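Local coordinates for bifunctional endo-1,4-beta-xylanase A (Neocallimastix patriciarum, PDB 2VG9), which probably hydrolyses internal beta-1,4-xylosidic linkages of xylan, as a family 11 glycoside hydrolase, at residues Y96-N101 and L109-I114. Residues are numbered along the deposited sequence; the frame is centred on the assembly and turned at random.
Sequences YGWFQN and LVEYYI
Tyr96 OH donates to Glu111 OE1 over 2.6 Å, reaching the lone pair that faces away from OE2. The same hydroxyl, itself 32° out of the indole plane, accepts a bond from Trp98 NE1 at 3.0 Å; Gln158 NE2 of strand 153-163 holds OE2. Aromatic packing flanks Glu111: its CB sits squarely over the six-membered ring of Trp98, 3.6 Å from the centroid, while the edge of Tyr96 meets the face of Tyr113 in an offset edge-to-face pair, planes 70° apart. Leu109 CD1 comes against Trp98 CZ3. Both segments belong to an antiparallel hairpin in the curled sheet of the family 11 beta-jelly roll, and the face carrying Tyr96, Trp98, Glu111 and Tyr113 probably lines the substrate cleft, as in relatives. Backbone bonds lock the register, with Tyr112 N to Gly97 O at 2.9 Å and Phe99 N to Val110 O at 2.8 Å. On the other face, the Tyr112 ring, its CG set between N and carbonyl carbon (chi1 72°), covers Gly97 CA in a CH-pi contact, 3.8 Å from the centroid; its hydroxyl bonds to Glu193 O. Phe99 CD2 packs alongside Val110 CB, and helix 174-182 presents Phe178 edge-to-face to Phe99 and Tyr112.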
loop_
_atom_site.group_PDB
_atom_site.type_symbol
_atom_site.label_atom_id
_atom_site.label_comp_id
_atom_site.label_asym_id
_atom_site.label_seq_id
_atom_site.Cartn_x
_atom_site.Cartn_y
_atom_site.Cartn_z
ATOM N N TYR A 96 1.349 -2.253 -1.189
ATOM C CA TYR A 96 0.526 -2.412 -0.001
ATOM C C TYR A 96 -0.201 -3.765 0.049
ATOM O O TYR A 96 -0.551 -4.305 -0.984
ATOM C CB TYR A 96 -0.510 -1.292 0.014
ATOM C CG TYR A 96 -1.529 -1.392 1.120
ATOM C CD1 TYR A 96 -1.306 -0.781 2.366
ATOM C CD2 TYR A 96 -2.724 -2.064 0.924
ATOM C CE1 TYR A 96 -2.250 -0.854 3.378
ATOM C CE2 TYR A 96 -3.684 -2.166 1.947
ATOM C CZ TYR A 96 -3.443 -1.566 3.165
ATOM O OH TYR A 96 -4.406 -1.655 4.173
ATOM N N GLY A 97 -0.425 -4.295 1.250
ATOM C CA GLY A 97 -1.241 -5.493 1.373
ATOM C C GLY A 97 -1.255 -5.984 2.806
ATOM O O GLY A 97 -0.836 -5.251 3.724
ATOM N N TRP A 98 -1.772 -7.205 2.998
ATOM C CA TRP A 98 -1.777 -7.856 4.335
ATOM C C TRP A 98 -1.223 -9.271 4.308
ATOM O O TRP A 98 -1.293 -9.954 3.267
ATOM C CB TRP A 98 -3.207 -7.899 4.908
ATOM C CG TRP A 98 -3.828 -6.539 5.184
ATOM C CD1 TRP A 98 -4.288 -5.642 4.260
ATOM C CD2 TRP A 98 -4.075 -5.956 6.467
ATOM N NE1 TRP A 98 -4.799 -4.541 4.889
ATOM C CE2 TRP A 98 -4.671 -4.698 6.244
ATOM C CE3 TRP A 98 -3.851 -6.374 7.782
ATOM C CZ2 TRP A 98 -5.043 -3.837 7.300
ATOM C CZ3 TRP A 98 -4.201 -5.542 8.809
ATOM C CH2 TRP A 98 -4.807 -4.272 8.566
ATOM N N PHE A 99 -0.673 -9.722 5.446
ATOM C CA PHE A 99 -0.485 -11.161 5.706
ATOM C C PHE A 99 -1.573 -11.570 6.704
ATOM O O PHE A 99 -1.623 -11.065 7.842
ATOM C CB PHE A 99 0.902 -11.535 6.284
ATOM C CG PHE A 99 2.088 -10.989 5.511
ATOM C CD1 PHE A 99 2.051 -10.846 4.107
ATOM C CD2 PHE A 99 3.264 -10.628 6.193
ATOM C CE1 PHE A 99 3.159 -10.343 3.405
ATOM C CE2 PHE A 99 4.365 -10.137 5.489
ATOM C CZ PHE A 99 4.308 -9.991 4.078
ATOM N N GLN A 100 -2.454 -12.455 6.252
ATOM C CA GLN A 100 -3.597 -12.910 7.028
ATOM C C GLN A 100 -3.104 -14.001 7.976
ATOM O O GLN A 100 -2.326 -14.883 7.581
ATOM C CB GLN A 100 -4.678 -13.462 6.090
ATOM C CG GLN A 100 -5.964 -14.044 6.778
ATOM C CD GLN A 100 -6.765 -13.012 7.589
ATOM O OE1 GLN A 100 -6.516 -12.809 8.774
ATOM N NE2 GLN A 100 -7.763 -12.405 6.960
ATOM N N ASN A 101 -3.535 -13.928 9.222
ATOM C CA ASN A 101 -3.178 -14.944 10.204
ATOM C C ASN A 101 -4.376 -15.788 10.673
ATOM O O ASN A 101 -4.248 -16.548 11.628
ATOM C CB ASN A 101 -2.468 -14.299 11.404
ATOM C CG ASN A 101 -3.410 -13.528 12.293
ATOM O OD1 ASN A 101 -4.473 -13.093 11.860
ATOM N ND2 ASN A 101 -3.026 -13.361 13.563
ATOM N N LEU A 109 -1.097 -10.756 12.525
ATOM C CA LEU A 109 -1.798 -10.156 11.406
ATOM C C LEU A 109 -0.931 -8.976 10.985
ATOM O O LEU A 109 -0.525 -8.188 11.841
ATOM C CB LEU A 109 -3.161 -9.654 11.892
ATOM C CG LEU A 109 -4.410 -9.347 11.042
ATOM C CD1 LEU A 109 -4.972 -7.970 11.294
ATOM C CD2 LEU A 109 -4.346 -9.679 9.544
ATOM N N VAL A 110 -0.622 -8.850 9.690
ATOM C CA VAL A 110 0.345 -7.817 9.240
ATOM C C VAL A 110 -0.265 -6.993 8.116
ATOM O O VAL A 110 -0.838 -7.559 7.191
ATOM C CB VAL A 110 1.676 -8.462 8.746
ATOM C CG1 VAL A 110 2.578 -7.449 8.026
ATOM C CG2 VAL A 110 2.404 -9.138 9.901
ATOM N N GLU A 111 -0.151 -5.662 8.222
ATOM C CA GLU A 111 -0.376 -4.731 7.106
ATOM C C GLU A 111 1.028 -4.253 6.711
ATOM O O GLU A 111 1.804 -3.820 7.566
ATOM C CB GLU A 111 -1.233 -3.559 7.575
ATOM C CG GLU A 111 -1.599 -2.508 6.532
ATOM C CD GLU A 111 -2.497 -1.436 7.139
ATOM O OE1 GLU A 111 -3.472 -1.023 6.483
ATOM O OE2 GLU A 111 -2.237 -1.014 8.297
ATOM N N TYR A 112 1.383 -4.378 5.437
ATOM C CA TYR A 112 2.755 -4.094 5.000
ATOM C C TYR A 112 2.771 -2.968 3.937
ATOM O O TYR A 112 1.777 -2.751 3.213
ATOM C CB TYR A 112 3.446 -5.380 4.495
ATOM C CG TYR A 112 2.934 -5.886 3.148
ATOM C CD1 TYR A 112 3.351 -5.264 1.951
ATOM C CD2 TYR A 112 2.038 -6.970 3.063
ATOM C CE1 TYR A 112 2.901 -5.691 0.701
ATOM C CE2 TYR A 112 1.579 -7.457 1.769
ATOM C CZ TYR A 112 2.026 -6.784 0.606
ATOM O OH TYR A 112 1.649 -7.159 -0.662
ATOM N N TYR A 113 3.881 -2.231 3.907
ATOM C CA TYR A 113 4.081 -1.078 3.040
ATOM C C TYR A 113 5.483 -1.159 2.451
ATOM O O TYR A 113 6.483 -1.312 3.175
ATOM C CB TYR A 113 4.002 0.226 3.830
ATOM C CG TYR A 113 2.702 0.466 4.515
ATOM C CD1 TYR A 113 1.732 1.300 3.961
ATOM C CD2 TYR A 113 2.454 -0.110 5.757
ATOM C CE1 TYR A 113 0.515 1.510 4.620
ATOM C CE2 TYR A 113 1.271 0.082 6.407
ATOM C CZ TYR A 113 0.310 0.889 5.848
ATOM O OH TYR A 113 -0.851 1.055 6.564
ATOM N N ILE A 114 5.573 -1.049 1.136
ATOM C CA ILE A 114 6.874 -0.854 0.530
ATOM C C ILE A 114 6.800 0.532 -0.093
ATOM O O ILE A 114 6.197 0.715 -1.163
ATOM C CB ILE A 114 7.212 -1.936 -0.528
ATOM C CG1 ILE A 114 7.238 -3.334 0.129
ATOM C CG2 ILE A 114 8.566 -1.651 -1.187
ATOM C CD1 ILE A 114 7.147 -4.450 -0.892
#